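Long-range contacts in T9SS C-terminal target domain-containing protein (Bacteroides cellulosilyticus, PDB 5JVK), which probably hydrolyses O-glycosidic bonds as a family 39 glycoside hydrolase of a gut symbiont: residues Met36-Lys41 / Lys59-Asp64; Leu73-Ala78 / Gln85-Asn90; Val338-Trp343 / Phe374-Gln379; Gly342-Thr347 / His390-Leu395. All blocks are in the same frame, centred on the assembly; numbering follows the deposited sequence.

In the fold
The contacts form two pairs. Contacts 1 and 2 lie in the N-terminal beta sandwich with centres about 10 Å apart; neighbouring strands 37-44 and 69-78 tie them together, and Leu-61 of contact 1 packs on Leu-75 of contact 2. Contacts 3 and 4, again about 10 Å apart between centres, share Gly-342 and Trp-343 and build the end of the (beta/alpha)8 barrel where Glu-340 lies about 3 Å from a bound glycerol, probably a crystallisation additive, though it may mark the pocket. The sandwich does not touch that site: contacts 2 and 3 are about 31 Å apart between centres and about 12 Å between nearest atoms, while 2 and 4 come within about 8 Å.

Contact 1: Met36-Lys41 / Lys59-Asp64; sequences MRLTGK and KELVID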
loop_
_atom_site.group_PDB
_atom_site.type_symbol
_atom_site.label_atom_id
_atom_site.label_comp_id
_atom_site.label_asym_id
_atom_site.label_seq_id
_atom_site.Cartn_x
_atom_site.Cartn_y
_atom_site.Cartn_z
ATOM N N MET A 36 -36.098 13.580 -19.073
ATOM C CA MET A 36 -34.919 13.825 -18.240
ATOM C C MET A 36 -33.666 13.229 -18.889
ATOM O O MET A 36 -33.550 12.007 -19.010
ATOM C CB MET A 36 -35.114 13.235 -16.840
ATOM C CG MET A 36 -36.251 13.867 -16.054
ATOM S SD MET A 36 -36.512 13.084 -14.448
ATOM C CE MET A 36 -38.023 13.879 -13.902
ATOM N N ARG A 37 -32.748 14.099 -19.314
ATOM C CA ARG A 37 -31.458 13.693 -19.890
ATOM C C ARG A 37 -30.357 13.748 -18.829
ATOM O O ARG A 37 -30.278 14.718 -18.072
ATOM C CB ARG A 37 -31.059 14.618 -21.043
ATOM C CG ARG A 37 -31.897 14.492 -22.304
ATOM C CD ARG A 37 -31.262 15.296 -23.432
ATOM N NE ARG A 37 -32.158 15.484 -24.577
ATOM C CZ ARG A 37 -32.431 14.571 -25.514
ATOM N NH1 ARG A 37 -33.264 14.881 -26.507
ATOM N NH2 ARG A 37 -31.892 13.351 -25.475
ATOM N N LEU A 38 -29.504 12.720 -18.797
ATOM C CA LEU A 38 -28.339 12.671 -17.902
ATOM C C LEU A 38 -27.064 12.946 -18.700
ATOM O O LEU A 38 -26.625 12.100 -19.483
ATOM C CB LEU A 38 -28.254 11.302 -17.215
ATOM C CG LEU A 38 -27.068 11.017 -16.284
ATOM C CD1 LEU A 38 -26.939 12.066 -15.187
ATOM C CD2 LEU A 38 -27.206 9.628 -15.681
ATOM N N THR A 39 -26.482 14.130 -18.506
ATOM C CA THR A 39 -25.221 14.511 -19.150
ATOM C C THR A 39 -24.054 14.235 -18.197
ATOM O O THR A 39 -24.148 14.517 -16.996
ATOM C CB THR A 39 -25.222 16.002 -19.549
ATOM O OG1 THR A 39 -26.371 16.283 -20.358
ATOM C CG2 THR A 39 -23.961 16.371 -20.337
ATOM N N GLY A 40 -22.966 13.685 -18.742
ATOM C CA GLY A 40 -21.754 13.371 -17.979
ATOM C C GLY A 40 -20.510 13.947 -18.632
ATOM O O GLY A 40 -20.340 13.837 -19.847
ATOM N N LYS A 41 -19.651 14.567 -17.821
ATOM C CA LYS A 41 -18.362 15.103 -18.264
ATOM C C LYS A 41 -17.249 14.476 -17.430
ATOM O O LYS A 41 -17.274 14.573 -16.202
ATOM C CB LYS A 41 -18.321 16.620 -18.080
ATOM C CG LYS A 41 -19.107 17.409 -19.114
ATOM C CD LYS A 41 -19.062 18.907 -18.835
ATOM C CE LYS A 41 -17.742 19.538 -19.258
ATOM N NZ LYS A 41 -17.547 20.889 -18.662
ATOM N N LYS A 59 -31.703 4.801 -19.552
ATOM C CA LYS A 59 -30.547 4.377 -20.352
ATOM C C LYS A 59 -29.248 4.423 -19.548
ATOM O O LYS A 59 -29.161 5.099 -18.519
ATOM C CB LYS A 59 -30.394 5.263 -21.598
ATOM C CG LYS A 59 -31.647 5.418 -22.452
ATOM C CD LYS A 59 -32.111 4.100 -23.055
ATOM C CE LYS A 59 -33.310 4.313 -23.967
ATOM N NZ LYS A 59 -33.903 3.023 -24.416
ATOM N N GLU A 60 -28.244 3.701 -20.045
ATOM C CA GLU A 60 -26.904 3.683 -19.454
ATOM C C GLU A 60 -26.067 4.831 -20.026
ATOM O O GLU A 60 -26.057 5.050 -21.241
ATOM C CB GLU A 60 -26.207 2.350 -19.755
ATOM C CG GLU A 60 -26.845 1.129 -19.099
ATOM C CD GLU A 60 -26.473 0.948 -17.632
ATOM O OE1 GLU A 60 -25.857 1.857 -17.029
ATOM O OE2 GLU A 60 -26.799 -0.122 -17.076
ATOM N N LEU A 61 -25.376 5.558 -19.149
ATOM C CA LEU A 61 -24.440 6.607 -19.567
ATOM C C LEU A 61 -23.061 6.000 -19.823
ATOM O O LEU A 61 -22.418 5.503 -18.894
ATOM C CB LEU A 61 -24.341 7.709 -18.508
ATOM C CG LEU A 61 -23.314 8.828 -18.737
ATOM C CD1 LEU A 61 -23.467 9.468 -20.110
ATOM C CD2 LEU A 61 -23.423 9.877 -17.641
ATOM N N VAL A 62 -22.619 6.056 -21.080
ATOM C CA VAL A 62 -21.326 5.519 -21.502
ATOM C C VAL A 62 -20.528 6.627 -22.191
ATOM O O VAL A 62 -21.068 7.339 -23.038
ATOM C CB VAL A 62 -21.507 4.319 -22.457
ATOM C CG1 VAL A 62 -20.158 3.778 -22.919
ATOM C CG2 VAL A 62 -22.322 3.222 -21.777
ATOM N N ILE A 63 -19.250 6.764 -21.824
ATOM C CA ILE A 63 -18.375 7.819 -22.352
ATOM C C ILE A 63 -17.116 7.196 -22.957
ATOM O O ILE A 63 -16.482 6.343 -22.335
ATOM C CB ILE A 63 -17.973 8.837 -21.256
ATOM C CG1 ILE A 63 -19.227 9.364 -20.538
ATOM C CG2 ILE A 63 -17.172 9.997 -21.856
ATOM C CD1 ILE A 63 -18.965 10.390 -19.456
ATOM N N ASP A 64 -16.762 7.641 -24.164
ATOM C CA ASP A 64 -15.560 7.179 -24.864
ATOM C C ASP A 64 -14.328 7.909 -24.327
ATOM O O ASP A 64 -14.188 9.117 -24.520
ATOM C CB ASP A 64 -15.676 7.432 -26.373
ATOM C CG ASP A 64 -16.808 6.649 -27.021
ATOM O OD1 ASP A 64 -16.802 5.404 -26.926
ATOM O OD2 ASP A 64 -17.691 7.280 -27.648
#
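Leu-61 extends from strand 60-64 across the interior and presses one methyl, CD2, against the facing side of strand 37-41. This methyl meets Leu-38 and Gly-40 together: it is 4.1 Å from Leu-38 CG and 3.9 Å from Gly-40 CA. The two leucine side chains cross at about a right angle, one branch against a branch point. CB of Leu-61 already points toward the facing strand, and CG anti to the backbone N (chi1 175°) swings CD2 against Gly-40 and Leu-38. Glycine suits position 40 because a beta carbon would point straight at Leu-61 and come only 2.7 Å from CD2, a clash. Its bare backbone also admits Ile-63, whose CD1 tip lies 3.7 Å from Gly-40 O. No hydrogen bond links the two segments; the contact is apolar and buried, and Leu-75 of a neighbouring strand packs on both Leu-38 and Leu-61.

The other sides of the strands are looser and polar. Thr-39 and Lys-41 turn their side chains away from this core, Lys-41 projecting from the outer surface and touching Glu-74. Glu-60 and Asp-64 are exposed on the far side of the second strand, where Asp-64 forms a salt bridge with Lys-24. Leucine and isoleucine facing inward, with mostly polar residues outward, give each strand its two-faced character. The strand axes pass 8.1 Å apart and cross at -29°, the geometry of face-to-face packing in an aligned beta sandwich, here between a three-stranded and a five-stranded sheet.

Contact 2: Leu73-Ala78 / Gln85-Asn90; sequences LELTLA and QTAVVN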
loop_
_atom_site.group_PDB
_atom_site.type_symbol
_atom_site.label_atom_id
_atom_site.label_comp_id
_atom_site.label_asym_id
_atom_site.label_seq_id
_atom_site.Cartn_x
_atom_site.Cartn_y
_atom_site.Cartn_z
ATOM N N LEU A 73 -15.673 13.308 -12.494
ATOM C CA LEU A 73 -16.924 13.014 -13.192
ATOM C C LEU A 73 -18.010 13.983 -12.724
ATOM O O LEU A 73 -18.487 13.874 -11.593
ATOM C CB LEU A 73 -17.348 11.565 -12.922
ATOM C CG LEU A 73 -18.703 11.075 -13.447
ATOM C CD1 LEU A 73 -18.845 11.260 -14.951
ATOM C CD2 LEU A 73 -18.891 9.616 -13.070
ATOM N N GLU A 74 -18.386 14.926 -13.589
ATOM C CA GLU A 74 -19.473 15.876 -13.319
ATOM C C GLU A 74 -20.756 15.378 -13.985
ATOM O O GLU A 74 -20.810 15.277 -15.211
ATOM C CB GLU A 74 -19.117 17.266 -13.861
ATOM C CG GLU A 74 -17.940 17.930 -13.157
ATOM C CD GLU A 74 -17.285 19.033 -13.979
ATOM O OE1 GLU A 74 -17.982 19.695 -14.781
ATOM O OE2 GLU A 74 -16.061 19.243 -13.812
ATOM N N LEU A 75 -21.773 15.066 -13.180
ATOM C CA LEU A 75 -23.059 14.552 -13.678
ATOM C C LEU A 75 -24.181 15.567 -13.457
ATOM O O LEU A 75 -24.248 16.203 -12.402
ATOM C CB LEU A 75 -23.410 13.229 -12.992
ATOM C CG LEU A 75 -22.579 12.012 -13.415
ATOM C CD1 LEU A 75 -22.732 10.870 -12.420
ATOM C CD2 LEU A 75 -22.950 11.547 -14.815
ATOM N N THR A 76 -25.054 15.702 -14.457
ATOM C CA THR A 76 -26.173 16.652 -14.426
ATOM C C THR A 76 -27.429 16.028 -15.040
ATOM O O THR A 76 -27.453 15.725 -16.237
ATOM C CB THR A 76 -25.822 17.944 -15.196
ATOM O OG1 THR A 76 -24.660 18.548 -14.616
ATOM C CG2 THR A 76 -26.980 18.947 -15.165
ATOM N N LEU A 77 -28.455 15.832 -14.212
ATOM C CA LEU A 77 -29.776 15.393 -14.668
ATOM C C LEU A 77 -30.671 16.619 -14.845
ATOM O O LEU A 77 -30.760 17.450 -13.938
ATOM C CB LEU A 77 -30.394 14.426 -13.657
ATOM C CG LEU A 77 -31.723 13.759 -14.029
ATOM C CD1 LEU A 77 -31.628 13.014 -15.353
ATOM C CD2 LEU A 77 -32.156 12.821 -12.912
ATOM N N ALA A 78 -31.327 16.730 -16.000
ATOM C CA ALA A 78 -32.143 17.908 -16.323
ATOM C C ALA A 78 -33.246 17.608 -17.340
ATOM O O ALA A 78 -33.066 16.775 -18.233
ATOM C CB ALA A 78 -31.256 19.034 -16.836
ATOM N N GLN A 85 -31.167 17.090 -10.622
ATOM C CA GLN A 85 -30.181 16.521 -9.700
ATOM C C GLN A 85 -28.784 16.555 -10.320
ATOM O O GLN A 85 -28.633 16.373 -11.531
ATOM C CB GLN A 85 -30.566 15.079 -9.349
ATOM C CG GLN A 85 -29.908 14.534 -8.086
ATOM C CD GLN A 85 -30.191 13.055 -7.854
ATOM O OE1 GLN A 85 -29.270 12.241 -7.794
ATOM N NE2 GLN A 85 -31.465 12.702 -7.713
ATOM N N THR A 86 -27.779 16.799 -9.479
ATOM C CA THR A 86 -26.376 16.778 -9.892
ATOM C C THR A 86 -25.565 15.867 -8.977
ATOM O O THR A 86 -25.966 15.582 -7.846
ATOM C CB THR A 86 -25.748 18.186 -9.875
ATOM O OG1 THR A 86 -25.796 18.724 -8.548
ATOM C CG2 THR A 86 -26.487 19.114 -10.817
ATOM N N ALA A 87 -24.424 15.413 -9.489
ATOM C CA ALA A 87 -23.486 14.594 -8.723
ATOM C C ALA A 87 -22.057 14.833 -9.208
ATOM O O ALA A 87 -21.835 15.098 -10.395
ATOM C CB ALA A 87 -23.848 13.123 -8.841
ATOM N N VAL A 88 -21.104 14.760 -8.279
ATOM C CA VAL A 88 -19.676 14.876 -8.592
ATOM C C VAL A 88 -18.904 13.793 -7.838
ATOM O O VAL A 88 -18.956 13.728 -6.608
ATOM C CB VAL A 88 -19.105 16.268 -8.235
ATOM C CG1 VAL A 88 -17.632 16.364 -8.631
ATOM C CG2 VAL A 88 -19.910 17.370 -8.917
ATOM N N VAL A 89 -18.216 12.937 -8.593
ATOM C CA VAL A 89 -17.286 11.943 -8.045
ATOM C C VAL A 89 -16.043 11.877 -8.931
ATOM O O VAL A 89 -15.985 12.526 -9.977
ATOM C CB VAL A 89 -17.926 10.536 -7.926
ATOM C CG1 VAL A 89 -19.038 10.544 -6.888
ATOM C CG2 VAL A 89 -18.445 10.034 -9.270
ATOM N N ASN A 90 -15.052 11.100 -8.506
ATOM C CA ASN A 90 -13.855 10.857 -9.308
ATOM C C ASN A 90 -13.918 9.485 -9.975
ATOM O O ASN A 90 -14.628 8.585 -9.510
ATOM C CB ASN A 90 -12.600 10.993 -8.446
ATOM C CG ASN A 90 -12.371 12.419 -7.982
ATOM O OD1 ASN A 90 -12.591 12.746 -6.817
ATOM N ND2 ASN A 90 -11.939 13.280 -8.898
#
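Leu-73 turns its CG anti to the backbone N (chi1 174°) and Val-89 places CG1 anti to its carbonyl carbon (chi1 -66°), which leaves CG2 between the backbone N and the carbonyl carbon, facing Leu-73; the two side chains run alongside each other in the same direction. Their branches touch at Leu-73 CD2 and Val-89 CG2, 3.8 Å apart. On the same face of the hairpin Leu-75 meets the smaller Ala-87 through the beta carbons, CB to CB 4.2 Å; the alanine takes little room in a layer that Leu-75 shares with Ile-11 and Leu-13 of the opposing sheet. Gln-85 starts out on this face, beside Leu-77, but the far end of its chain departs from Leu-77 and packs near Ile-11 and Lys-10.

Leu-73, Leu-75 and Leu-77 each face their partner in an antiparallel hydrogen-bonded pair. Leu-73 N gives to Val-89 O at 2.7 Å, and Leu-75 N to Ala-87 O at 2.8 Å. Ala-87 N returns a bond to Leu-75 O at 3.0 Å, coming from above that carbonyl's plane. At the turn end the pair is uneven: Leu-77 N gives a short bond to Gln-85 O, but the return bond from Gln-85 N to Leu-77 O is weak at 3.4 Å.

Between these pairs Glu-74 faces Val-88 and Thr-76 faces Thr-86 in non-hydrogen-bonded pairs on the outer face. Beta-branched valine and threonine favour the extended backbone, and glutamate suits the more solvent-accessible side. The chemistry thus largely divides: main-chain bonds fix the register of the hairpin, while its mainly apolar face supplies the adhesion to the rest of the sandwich.

Contact 3: Val338-Trp343 / Phe374-Gln379; sequences VTEIGW and FWYDFQ
Strands 335-341 and 373-375, seventh and eighth of a (beta/alpha)8 barrel, run parallel here, where Ile-341 pairs with Trp-375; helix 350-366 makes the crossover between them. Three backbone hydrogen bonds carry the pairing. Phe-374 N gives a nearly straight bond to Val-338 O at 2.8 Å, Phe-374 O accepts from Ile-341 N at 3.0 Å, and Tyr-376 N approaches Ile-341 O from above the carbonyl plane at 2.8 Å.

The aromatic contacts gather at the ends of the two strands. Gly-342 CA sits over one face of the six-membered ring of Trp-375, 4.0 Å from its centroid, in a CH-pi contact. Glycine fits because a beta carbon here would run into Tyr-376 O. The two tryptophans meet rim to rim, Trp-343 CE3 lying 3.6 Å from Trp-375 CZ3 with the ring planes 29° apart. The broad indole of Trp-375 thus spans from Gly-342 to Trp-343, and its NE1 bonds to Phe-392 O; a leucine in its place would probably leave that carbonyl without its donor and open a gap beside Trp-343.

Polar groups occupy the inner side. Glu-340, with CG anti to its carbonyl carbon (chi1 -66°) and extended beyond CG, runs alongside Tyr-376 with the planes of carboxylate and ring 23° apart. Arg-134 and Tyr-290 hold its two oxygens, while His-111 bonds the tyrosine hydroxyl. The end of the seventh strand is where related clan GH-A glycosidases carry their nucleophile, a role consistent with the position of Glu-340. At closest, its CD lies 3.9 Å from Tyr-376 CD1.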
loop_
_atom_site.group_PDB
_atom_site.type_symbol
_atom_site.label_atom_id
_atom_site.label_comp_id
_atom_site.label_asym_id
_atom_site.label_seq_id
_atom_site.Cartn_x
_atom_site.Cartn_y
_atom_site.Cartn_z
ATOM N N VAL A 338 7.852 -4.075 5.933
ATOM C CA VAL A 338 7.305 -2.740 6.198
ATOM C C VAL A 338 5.780 -2.862 6.217
ATOM O O VAL A 338 5.098 -2.548 5.241
ATOM C CB VAL A 338 7.811 -1.705 5.169
ATOM C CG1 VAL A 338 7.333 -0.302 5.526
ATOM C CG2 VAL A 338 9.334 -1.759 5.082
ATOM N N THR A 339 5.258 -3.338 7.344
ATOM C CA THR A 339 3.849 -3.733 7.448
ATOM C C THR A 339 2.862 -2.566 7.552
ATOM O O THR A 339 1.664 -2.764 7.365
ATOM C CB THR A 339 3.618 -4.724 8.609
ATOM O OG1 THR A 339 4.011 -4.129 9.853
ATOM C CG2 THR A 339 4.411 -6.006 8.373
ATOM N N GLU A 340 3.354 -1.364 7.851
ATOM C CA GLU A 340 2.585 -0.135 7.631
ATOM C C GLU A 340 3.501 1.011 7.212
ATOM O O GLU A 340 4.534 1.250 7.835
ATOM C CB GLU A 340 1.817 0.304 8.883
ATOM C CG GLU A 340 0.702 -0.623 9.343
ATOM C CD GLU A 340 -0.094 -0.064 10.514
ATOM O OE1 GLU A 340 0.000 1.150 10.811
ATOM O OE2 GLU A 340 -0.815 -0.853 11.156
ATOM N N ILE A 341 3.113 1.709 6.151
ATOM C CA ILE A 341 3.660 3.026 5.846
ATOM C C ILE A 341 2.586 3.788 5.078
ATOM O O ILE A 341 1.866 3.197 4.276
ATOM C CB ILE A 341 4.996 2.945 5.069
ATOM C CG1 ILE A 341 5.609 4.341 4.903
ATOM C CG2 ILE A 341 4.821 2.270 3.712
ATOM C CD1 ILE A 341 7.035 4.326 4.393
ATOM N N GLY A 342 2.453 5.083 5.343
ATOM C CA GLY A 342 1.438 5.873 4.670
ATOM C C GLY A 342 1.423 7.341 5.026
ATOM O O GLY A 342 2.065 7.773 5.982
ATOM N N TRP A 343 0.690 8.096 4.217
ATOM C CA TRP A 343 0.430 9.514 4.428
ATOM C C TRP A 343 -1.077 9.721 4.315
ATOM O O TRP A 343 -1.760 8.952 3.634
ATOM C CB TRP A 343 1.162 10.352 3.380
ATOM C CG TRP A 343 2.658 10.400 3.558
ATOM C CD1 TRP A 343 3.379 11.415 4.099
ATOM C CD2 TRP A 343 3.606 9.396 3.181
ATOM N NE1 TRP A 343 4.714 11.116 4.089
ATOM C CE2 TRP A 343 4.885 9.880 3.531
ATOM C CE3 TRP A 343 3.500 8.139 2.579
ATOM C CZ2 TRP A 343 6.053 9.147 3.307
ATOM C CZ3 TRP A 343 4.655 7.408 2.359
ATOM C CH2 TRP A 343 5.920 7.915 2.721
ATOM N N PHE A 374 3.700 -2.417 2.858
ATOM C CA PHE A 374 2.239 -2.353 2.914
ATOM C C PHE A 374 1.747 -0.929 3.166
ATOM O O PHE A 374 2.012 -0.356 4.226
ATOM C CB PHE A 374 1.707 -3.279 4.008
ATOM C CG PHE A 374 1.898 -4.738 3.717
ATOM C CD1 PHE A 374 0.824 -5.533 3.331
ATOM C CD2 PHE A 374 3.155 -5.328 3.839
ATOM C CE1 PHE A 374 0.998 -6.883 3.073
ATOM C CE2 PHE A 374 3.338 -6.676 3.572
ATOM C CZ PHE A 374 2.256 -7.456 3.192
ATOM N N TRP A 375 1.026 -0.368 2.197
ATOM C CA TRP A 375 0.447 0.961 2.344
ATOM C C TRP A 375 -0.679 0.944 3.369
ATOM O O TRP A 375 -1.568 0.093 3.291
ATOM C CB TRP A 375 -0.102 1.475 1.011
ATOM C CG TRP A 375 -0.770 2.815 1.125
ATOM C CD1 TRP A 375 -2.093 3.057 1.366
ATOM C CD2 TRP A 375 -0.141 4.095 1.019
ATOM N NE1 TRP A 375 -2.326 4.410 1.412
ATOM C CE2 TRP A 375 -1.145 5.070 1.201
ATOM C CE3 TRP A 375 1.173 4.514 0.780
ATOM C CZ2 TRP A 375 -0.878 6.438 1.147
ATOM C CZ3 TRP A 375 1.439 5.875 0.728
ATOM C CH2 TRP A 375 0.416 6.820 0.909
ATOM N N TYR A 376 -0.638 1.879 4.321
ATOM C CA TYR A 376 -1.754 2.106 5.234
ATOM C C TYR A 376 -2.524 3.342 4.761
ATOM O O TYR A 376 -1.946 4.425 4.729
ATOM C CB TYR A 376 -1.289 2.306 6.681
ATOM C CG TYR A 376 -2.466 2.300 7.625
ATOM C CD1 TYR A 376 -2.957 1.103 8.139
ATOM C CD2 TYR A 376 -3.135 3.482 7.952
ATOM C CE1 TYR A 376 -4.061 1.082 8.976
ATOM C CE2 TYR A 376 -4.242 3.473 8.791
ATOM C CZ TYR A 376 -4.701 2.271 9.300
ATOM O OH TYR A 376 -5.794 2.247 10.133
ATOM N N ASP A 377 -3.797 3.225 4.370
ATOM C CA ASP A 377 -4.532 1.967 4.159
ATOM C C ASP A 377 -5.356 2.088 2.872
ATOM O O ASP A 377 -5.264 3.104 2.173
ATOM C CB ASP A 377 -5.391 1.607 5.389
ATOM C CG ASP A 377 -6.416 2.680 5.759
ATOM O OD1 ASP A 377 -6.483 3.751 5.114
ATOM O OD2 ASP A 377 -7.165 2.439 6.726
ATOM N N PHE A 378 -6.133 1.057 2.543
ATOM C CA PHE A 378 -6.816 1.011 1.249
ATOM C C PHE A 378 -7.962 2.007 1.137
ATOM O O PHE A 378 -8.035 2.759 0.165
ATOM C CB PHE A 378 -7.326 -0.395 0.936
ATOM C CG PHE A 378 -7.854 -0.531 -0.461
ATOM C CD1 PHE A 378 -9.203 -0.770 -0.696
ATOM C CD2 PHE A 378 -7.001 -0.364 -1.552
ATOM C CE1 PHE A 378 -9.682 -0.876 -1.990
ATOM C CE2 PHE A 378 -7.479 -0.462 -2.848
ATOM C CZ PHE A 378 -8.821 -0.720 -3.066
ATOM N N GLN A 379 -8.844 2.007 2.132
ATOM C CA GLN A 379 -10.036 2.852 2.122
ATOM C C GLN A 379 -10.043 3.780 3.330
ATOM O O GLN A 379 -9.613 3.390 4.413
ATOM C CB GLN A 379 -11.300 1.983 2.111
ATOM C CG GLN A 379 -12.591 2.783 1.998
ATOM C CD GLN A 379 -13.779 1.954 1.545
ATOM O OE1 GLN A 379 -13.867 0.760 1.828
ATOM N NE2 GLN A 379 -14.708 2.592 0.842
#

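Contact 4: Gly342-Thr347 / His390-Leu395; sequences GWNSTT and HNFGLL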
loop_
_atom_site.group_PDB
_atom_site.type_symbol
_atom_site.label_atom_id
_atom_site.label_comp_id
_atom_site.label_asym_id
_atom_site.label_seq_id
_atom_site.Cartn_x
_atom_site.Cartn_y
_atom_site.Cartn_z
ATOM N N GLY A 342 2.453 5.083 5.343
ATOM C CA GLY A 342 1.438 5.873 4.670
ATOM C C GLY A 342 1.423 7.341 5.026
ATOM O O GLY A 342 2.065 7.773 5.982
ATOM N N TRP A 343 0.690 8.096 4.217
ATOM C CA TRP A 343 0.430 9.514 4.428
ATOM C C TRP A 343 -1.077 9.721 4.315
ATOM O O TRP A 343 -1.760 8.952 3.634
ATOM C CB TRP A 343 1.162 10.352 3.380
ATOM C CG TRP A 343 2.658 10.400 3.558
ATOM C CD1 TRP A 343 3.379 11.415 4.099
ATOM C CD2 TRP A 343 3.606 9.396 3.181
ATOM N NE1 TRP A 343 4.714 11.116 4.089
ATOM C CE2 TRP A 343 4.885 9.880 3.531
ATOM C CE3 TRP A 343 3.500 8.139 2.579
ATOM C CZ2 TRP A 343 6.053 9.147 3.307
ATOM C CZ3 TRP A 343 4.655 7.408 2.359
ATOM C CH2 TRP A 343 5.920 7.915 2.721
ATOM N N ASN A 344 -1.587 10.758 4.975
ATOM C CA ASN A 344 -3.031 11.021 5.039
ATOM C C ASN A 344 -3.380 12.388 4.465
ATOM O O ASN A 344 -2.553 13.303 4.474
ATOM C CB ASN A 344 -3.546 10.898 6.477
ATOM C CG ASN A 344 -2.910 11.903 7.419
ATOM O OD1 ASN A 344 -3.289 13.074 7.445
ATOM N ND2 ASN A 344 -1.942 11.446 8.204
ATOM N N SER A 345 -4.618 12.515 3.986
ATOM C CA SER A 345 -5.110 13.758 3.374
ATOM C C SER A 345 -5.513 14.874 4.360
ATOM O O SER A 345 -5.967 15.935 3.920
ATOM C CB SER A 345 -6.272 13.460 2.416
ATOM O OG SER A 345 -5.865 12.569 1.391
ATOM N N THR A 346 -5.359 14.650 5.668
ATOM C CA THR A 346 -5.554 15.715 6.661
ATOM C C THR A 346 -4.319 16.618 6.739
ATOM O O THR A 346 -4.445 17.841 6.657
ATOM C CB THR A 346 -5.881 15.149 8.059
ATOM O OG1 THR A 346 -7.075 14.359 7.990
ATOM C CG2 THR A 346 -6.081 16.270 9.083
ATOM N N THR A 347 -3.140 16.011 6.893
ATOM C CA THR A 347 -1.870 16.754 6.999
ATOM C C THR A 347 -1.085 16.875 5.678
ATOM O O THR A 347 -0.030 17.513 5.645
ATOM C CB THR A 347 -0.949 16.145 8.075
ATOM O OG1 THR A 347 -0.661 14.782 7.752
ATOM C CG2 THR A 347 -1.604 16.212 9.442
ATOM N N HIS A 390 -9.111 8.859 9.428
ATOM C CA HIS A 390 -10.152 8.760 8.393
ATOM C C HIS A 390 -9.686 9.189 6.996
ATOM O O HIS A 390 -10.510 9.248 6.078
ATOM C CB HIS A 390 -11.360 9.627 8.789
ATOM C CG HIS A 390 -12.114 9.117 9.975
ATOM N ND1 HIS A 390 -13.297 9.683 10.397
ATOM C CD2 HIS A 390 -11.872 8.084 10.817
ATOM C CE1 HIS A 390 -13.743 9.034 11.457
ATOM N NE2 HIS A 390 -12.897 8.056 11.731
ATOM N N ASN A 391 -8.397 9.497 6.824
ATOM C CA ASN A 391 -7.898 10.070 5.565
ATOM C C ASN A 391 -6.619 9.420 4.998
ATOM O O ASN A 391 -5.991 9.987 4.102
ATOM C CB ASN A 391 -7.708 11.579 5.756
ATOM C CG ASN A 391 -9.023 12.303 5.959
ATOM O OD1 ASN A 391 -9.355 12.717 7.066
ATOM N ND2 ASN A 391 -9.789 12.439 4.889
ATOM N N PHE A 392 -6.269 8.220 5.470
ATOM C CA PHE A 392 -5.111 7.471 4.943
ATOM C C PHE A 392 -5.408 6.690 3.654
ATOM O O PHE A 392 -4.491 6.106 3.069
ATOM C CB PHE A 392 -4.569 6.489 5.996
ATOM C CG PHE A 392 -3.657 7.113 7.007
ATOM C CD1 PHE A 392 -2.309 7.317 6.712
ATOM C CD2 PHE A 392 -4.130 7.475 8.266
ATOM C CE1 PHE A 392 -1.456 7.884 7.651
ATOM C CE2 PHE A 392 -3.281 8.042 9.209
ATOM C CZ PHE A 392 -1.944 8.248 8.902
ATOM N N GLY A 393 -6.665 6.678 3.211
ATOM C CA GLY A 393 -7.102 5.797 2.129
ATOM C C GLY A 393 -6.686 6.160 0.713
ATOM O O GLY A 393 -6.351 7.309 0.423
ATOM N N LEU A 394 -6.699 5.152 -0.156
ATOM C CA LEU A 394 -6.633 5.333 -1.609
ATOM C C LEU A 394 -8.032 5.585 -2.180
ATOM O O LEU A 394 -8.184 6.298 -3.172
ATOM C CB LEU A 394 -6.010 4.106 -2.282
ATOM C CG LEU A 394 -4.674 3.604 -1.727
ATOM C CD1 LEU A 394 -4.206 2.382 -2.501
ATOM C CD2 LEU A 394 -3.606 4.684 -1.749
ATOM N N LEU A 395 -9.040 4.974 -1.558
ATOM C CA LEU A 395 -10.445 5.241 -1.859
ATOM C C LEU A 395 -11.087 5.982 -0.695
ATOM O O LEU A 395 -10.650 5.850 0.450
ATOM C CB LEU A 395 -11.206 3.932 -2.081
ATOM C CG LEU A 395 -10.654 2.952 -3.113
ATOM C CD1 LEU A 395 -11.509 1.695 -3.129
ATOM C CD2 LEU A 395 -10.596 3.583 -4.494
#
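At the active-site end of the barrel, the loops that follow its seventh and eighth strands meet where Asn-344 is laid over Phe-392. The CB of Asn-344 sits above the centre of the phenyl ring, 3.6 Å from the centroid and only 4° off the normal, a CH-pi contact. Its amide continues toward the rim, ND2 3.3 Å from Phe-392 CZ, with the two planes 72° apart. A chi1 of 62° puts CG between the backbone N and the carbonyl carbon, and chi2 then turns OD1 back to its own loop, where Thr-347 N bonds to it at 3.0 Å in an Asx motif. Asparagine suits the place by offering an apolar CB to the ring and a carbonyl to the turn.

Across the loops, Ser-345 N gives a hydrogen bond of 2.9 Å to Asn-391 O, which also lies close to Asn-344 CA. Were Phe-392 an alanine, Asn-344 CB and ND2 would have no ring to rest on, and a gap would probably open between the loops.

Ser-345 OG is hydrogen-bonded to Asp-350 and Lys-402, and Ser-345 O to a bound glycerol, probably from the crystallisation liquor. Loops following the strands of a (beta/alpha)8 barrel form the rim of its active-site end.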